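Side-chain contacts in RTX toxin RtxA (Vibrio vulnificus MO6-24/O, PDB 6IMP), which probably acts as a hydrolase, being the alpha/beta hydrolase-fold effector domain of a multifunctional virulence toxin: residues A[37-42]-A[212-217]; A[156-161]-A[170-175]. One frame throughout, in Å; residues are numbered along the deposited sequence.

Contact 1: residues A[37-42]-A[212-217]; sequences NNELYG and KAITAH
Ile214 meets Glu39 and Leu40 where two short helices lying outside the central sheet of this alpha/beta hydrolase fold come together. Helix 31-41 comes before the first strand of that sheet, while helix 210-216 follows strand 200-204. Their backbones stay well apart, with 7.8 Å between CA of Leu40 and CA of Ile214, so side chains alone span the gap and bury just 108 Å².

The apolar part is a loose touch between branch ends: Leu40 CD1 lies 4.2 Å from Ile214 CD1. Ile214 points its CB at the other helix and carries CG1 opposite the carbonyl carbon, with CD1 extended toward the leucine. Both residues are buried.

The second touch is polar against apolar. Glu39 bends at chi2 (82°), bringing its carboxylate over to the isoleucine, where OE2 faces the fork of the two branches, 3.8 Å from Ile214 CG1 and 3.9 Å from Ile214 CG2. This is van der Waals contact and gives the carboxylate oxygen no partner in Ile214; Glu39 itself is an exposed residue.

Each helix has its own ties: hydrogen bonds for 31-41, a salt bridge for 210-216. The carbonyls of Leu40 and Tyr41 accept from the hydroxyls of Ser108 and Tyr138, tying the last turn of helix 31-41 to the body of the fold. Next to Leu40, the Tyr41 side chain touches Met179 and Phe237, and Leu40 CB lies above one ring face, offset toward its rim. On the other helix, Lys212 NZ forms a salt bridge with Glu264. Just past the helix end, the His217 imidazole folds back: ND1 donates to Ala213 O at 3.0 Å, with an N-H...O angle of 147° and the oxygen tilted 23° out of the ring plane.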
# COMPACT_ATOMS: atom_id res chain seq x y z
N ASN A 37 -15.08 -1.38 -10.68
CA ASN A 37 -14.33 -1.82 -9.50
C ASN A 37 -13.39 -2.98 -9.84
O ASN A 37 -12.23 -2.99 -9.40
CB ASN A 37 -15.26 -2.19 -8.35
CG ASN A 37 -15.79 -0.96 -7.61
OD1 ASN A 37 -15.33 0.17 -7.83
ND2 ASN A 37 -16.74 -1.18 -6.72
N ASN A 38 -13.89 -3.92 -10.64
CA ASN A 38 -13.06 -4.97 -11.26
C ASN A 38 -11.82 -4.41 -11.97
O ASN A 38 -10.72 -4.95 -11.83
CB ASN A 38 -13.89 -5.72 -12.30
CG ASN A 38 -14.76 -6.80 -11.70
OD1 ASN A 38 -14.85 -6.95 -10.48
ND2 ASN A 38 -15.43 -7.56 -12.57
N GLU A 39 -12.03 -3.38 -12.77
CA GLU A 39 -10.94 -2.76 -13.53
C GLU A 39 -9.94 -2.12 -12.56
O GLU A 39 -8.77 -2.48 -12.56
CB GLU A 39 -11.47 -1.74 -14.55
CG GLU A 39 -10.46 -0.69 -15.06
CD GLU A 39 -9.55 -1.17 -16.19
OE1 GLU A 39 -9.60 -2.37 -16.57
OE2 GLU A 39 -8.75 -0.34 -16.69
N LEU A 40 -10.43 -1.22 -11.73
CA LEU A 40 -9.56 -0.45 -10.83
C LEU A 40 -8.90 -1.28 -9.71
O LEU A 40 -7.71 -1.10 -9.42
CB LEU A 40 -10.34 0.72 -10.23
CG LEU A 40 -10.47 1.92 -11.16
CD1 LEU A 40 -11.28 1.58 -12.39
CD2 LEU A 40 -11.11 3.09 -10.43
N TYR A 41 -9.66 -2.19 -9.11
CA TYR A 41 -9.28 -2.84 -7.85
C TYR A 41 -9.04 -4.34 -7.97
O TYR A 41 -8.45 -4.97 -7.06
CB TYR A 41 -10.38 -2.62 -6.83
CG TYR A 41 -10.63 -1.18 -6.51
CD1 TYR A 41 -9.64 -0.41 -5.91
CD2 TYR A 41 -11.86 -0.59 -6.78
CE1 TYR A 41 -9.86 0.90 -5.59
CE2 TYR A 41 -12.09 0.72 -6.47
CZ TYR A 41 -11.09 1.46 -5.88
OH TYR A 41 -11.31 2.79 -5.57
N GLY A 42 -9.57 -4.92 -9.04
CA GLY A 42 -9.51 -6.36 -9.26
C GLY A 42 -10.78 -7.06 -8.85
O GLY A 42 -11.64 -6.50 -8.17
N LYS A 212 -3.26 7.35 -15.19
CA LYS A 212 -1.98 7.00 -15.79
C LYS A 212 -1.65 5.52 -15.62
O LYS A 212 -0.92 4.94 -16.42
CB LYS A 212 -0.88 7.88 -15.19
CG LYS A 212 -1.00 9.33 -15.66
CD LYS A 212 -0.07 10.28 -14.92
CE LYS A 212 0.76 11.14 -15.87
NZ LYS A 212 2.19 11.20 -15.45
N ALA A 213 -2.23 4.91 -14.59
CA ALA A 213 -2.16 3.47 -14.43
C ALA A 213 -3.07 2.75 -15.41
O ALA A 213 -2.69 1.72 -15.97
CB ALA A 213 -2.52 3.09 -13.01
N ILE A 214 -4.29 3.27 -15.59
CA ILE A 214 -5.25 2.71 -16.55
C ILE A 214 -4.68 2.85 -17.96
O ILE A 214 -4.73 1.89 -18.75
CB ILE A 214 -6.63 3.41 -16.43
CG1 ILE A 214 -7.38 2.85 -15.21
CG2 ILE A 214 -7.48 3.19 -17.69
CD1 ILE A 214 -8.50 3.72 -14.69
N THR A 215 -4.12 4.02 -18.24
CA THR A 215 -3.40 4.34 -19.48
C THR A 215 -2.25 3.37 -19.81
O THR A 215 -2.10 2.97 -20.97
CB THR A 215 -2.84 5.78 -19.42
OG1 THR A 215 -3.88 6.72 -19.69
CG2 THR A 215 -1.70 6.00 -20.41
N ALA A 216 -1.43 3.04 -18.82
CA ALA A 216 -0.24 2.20 -19.05
C ALA A 216 -0.62 0.80 -19.52
O ALA A 216 0.09 0.20 -20.32
CB ALA A 216 0.61 2.10 -17.78
N HIS A 217 -1.73 0.29 -19.02
CA HIS A 217 -2.21 -1.06 -19.33
C HIS A 217 -3.10 -1.10 -20.59
O HIS A 217 -3.61 -2.16 -20.95
CB HIS A 217 -2.97 -1.65 -18.12
CG HIS A 217 -2.10 -1.96 -16.94
ND1 HIS A 217 -1.51 -0.98 -16.17
CD2 HIS A 217 -1.75 -3.15 -16.38
CE1 HIS A 217 -0.81 -1.55 -15.20
NE2 HIS A 217 -0.94 -2.86 -15.30

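Contact 2: residues A[156-161]-A[170-175]; sequences TMFNYL and SNIIIH
Leu161 and Ile172 stand with their CA atoms 8.7 Å apart, and the CA atoms of Phe158 and Ile174 are 9.3 Å apart, as helix 147-164 runs in a broadly opposite direction to strand 172-177. One methyl carries the contact. Ile172 points its CB at the helix, and its extended CG1 branch (chi2 166°) brings CD1 against both Phe158 and Leu161, which stand one helical turn apart. On the aromatic side, CD1 of Ile172 is 3.8 Å from CE1 of Phe158, approaching the ring at a slant. On the aliphatic side, Ile172 CD1 is 4.2 Å from both CB and CD1 of Leu161. Phe158 carries its ring opposite the backbone N (chi1 -168°), which brings CE1 to the methyl although its CB does not aim at the strand. All three residues are buried, and the packing is wholly apolar. The helix is the connection of a beta-alpha-beta crossover from strand 129-133 to strand 172-177, with strand 101-105 lying between them: Phe158 and Leu161 also rest on Leu103 of that middle strand, Leu161 reaches Leu131 of strand 129-133, and Phe158 meets Leu187 and Ala191 of the adjoining helix 180-192.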
# COMPACT_ATOMS: atom_id res chain seq x y z
N THR A 156 -6.36 3.51 10.20
CA THR A 156 -6.60 2.44 11.15
C THR A 156 -5.30 1.72 11.38
O THR A 156 -4.82 1.62 12.51
CB THR A 156 -7.63 1.44 10.62
OG1 THR A 156 -8.86 2.12 10.39
CG2 THR A 156 -7.85 0.30 11.61
N MET A 157 -4.70 1.28 10.28
CA MET A 157 -3.49 0.50 10.33
C MET A 157 -2.40 1.28 11.01
O MET A 157 -1.69 0.75 11.85
CB MET A 157 -3.04 0.13 8.93
CG MET A 157 -3.86 -0.96 8.29
SD MET A 157 -3.36 -1.08 6.58
CE MET A 157 -4.91 -1.48 5.78
N PHE A 158 -2.26 2.55 10.66
CA PHE A 158 -1.32 3.41 11.37
C PHE A 158 -1.60 3.38 12.86
O PHE A 158 -0.75 2.97 13.64
CB PHE A 158 -1.39 4.85 10.88
CG PHE A 158 -0.25 5.69 11.37
CD1 PHE A 158 1.07 5.31 11.10
CD2 PHE A 158 -0.47 6.84 12.09
CE1 PHE A 158 2.13 6.08 11.54
CE2 PHE A 158 0.59 7.62 12.53
CZ PHE A 158 1.89 7.23 12.26
N ASN A 159 -2.81 3.76 13.23
CA ASN A 159 -3.17 3.91 14.64
C ASN A 159 -2.90 2.62 15.40
O ASN A 159 -2.42 2.68 16.52
CB ASN A 159 -4.63 4.32 14.79
CG ASN A 159 -4.86 5.78 14.41
OD1 ASN A 159 -4.06 6.66 14.73
ND2 ASN A 159 -5.97 6.03 13.73
N TYR A 160 -3.13 1.47 14.77
CA TYR A 160 -2.81 0.17 15.41
C TYR A 160 -1.33 0.05 15.82
O TYR A 160 -1.02 -0.54 16.86
CB TYR A 160 -3.19 -1.00 14.49
CG TYR A 160 -2.67 -2.32 14.99
CD1 TYR A 160 -3.15 -2.88 16.16
CD2 TYR A 160 -1.68 -3.01 14.30
CE1 TYR A 160 -2.67 -4.09 16.65
CE2 TYR A 160 -1.20 -4.23 14.76
CZ TYR A 160 -1.70 -4.77 15.94
OH TYR A 160 -1.24 -5.98 16.41
N LEU A 161 -0.44 0.59 15.00
CA LEU A 161 0.98 0.58 15.31
C LEU A 161 1.26 1.49 16.49
O LEU A 161 1.74 1.04 17.53
CB LEU A 161 1.82 1.02 14.11
CG LEU A 161 1.73 0.12 12.87
CD1 LEU A 161 2.62 0.69 11.78
CD2 LEU A 161 2.11 -1.32 13.18
N SER A 170 8.53 7.80 14.61
CA SER A 170 9.85 7.91 13.98
C SER A 170 10.68 6.62 14.10
O SER A 170 11.89 6.63 13.91
CB SER A 170 10.61 9.13 14.52
OG SER A 170 10.16 10.33 13.90
N ASN A 171 10.01 5.51 14.39
CA ASN A 171 10.54 4.18 14.10
C ASN A 171 9.81 3.50 12.93
O ASN A 171 10.10 2.33 12.61
CB ASN A 171 10.44 3.29 15.33
CG ASN A 171 11.41 3.71 16.41
OD1 ASN A 171 11.54 4.89 16.71
ND2 ASN A 171 12.10 2.73 16.99
N ILE A 172 8.87 4.22 12.31
CA ILE A 172 8.02 3.64 11.26
C ILE A 172 8.41 4.16 9.89
O ILE A 172 8.80 5.33 9.75
CB ILE A 172 6.53 3.95 11.50
CG1 ILE A 172 6.07 3.40 12.85
CG2 ILE A 172 5.67 3.35 10.38
CD1 ILE A 172 4.73 3.93 13.31
N ILE A 173 8.30 3.30 8.89
CA ILE A 173 8.22 3.75 7.49
C ILE A 173 7.00 3.18 6.78
O ILE A 173 6.40 2.17 7.20
CB ILE A 173 9.49 3.42 6.68
CG1 ILE A 173 9.87 1.94 6.84
CG2 ILE A 173 10.62 4.34 7.10
CD1 ILE A 173 10.88 1.45 5.83
N ILE A 174 6.62 3.86 5.70
CA ILE A 174 5.44 3.49 4.95
C ILE A 174 5.92 2.96 3.62
O ILE A 174 6.48 3.69 2.81
CB ILE A 174 4.45 4.67 4.80
CG1 ILE A 174 4.10 5.24 6.18
CG2 ILE A 174 3.17 4.19 4.14
CD1 ILE A 174 3.36 6.56 6.17
N HIS A 175 5.79 1.65 3.46
CA HIS A 175 6.10 0.98 2.22
C HIS A 175 4.81 0.94 1.42
O HIS A 175 3.93 0.13 1.70
CB HIS A 175 6.61 -0.44 2.48
CG HIS A 175 7.13 -1.13 1.26
ND1 HIS A 175 8.05 -2.16 1.32
CD2 HIS A 175 6.86 -0.95 -0.06
CE1 HIS A 175 8.32 -2.58 0.10
NE2 HIS A 175 7.62 -1.86 -0.75

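In the fold
From the N terminus, the chain first passes through helix 31-41, the earlier half of contact 1, then builds the antiparallel strands 67-73 and 78-84 at one side of the sheet, followed by strands 101-105 and 129-133. Contact 2 closes a short loop, only eight residues separating 156-161 from 170-175, and so fixes a helix on the strand that directly follows it. The chain then adds helix 180-192 and strand 200-204 before 212-217 completes contact 1. Contact 2 is thus nested inside the long loop of contact 1. Their centres are about 27 Å apart, on opposite sides of the chain's centre: one joins an N-terminal helix to a later helix outside the sheet, the other joins helix to sheet.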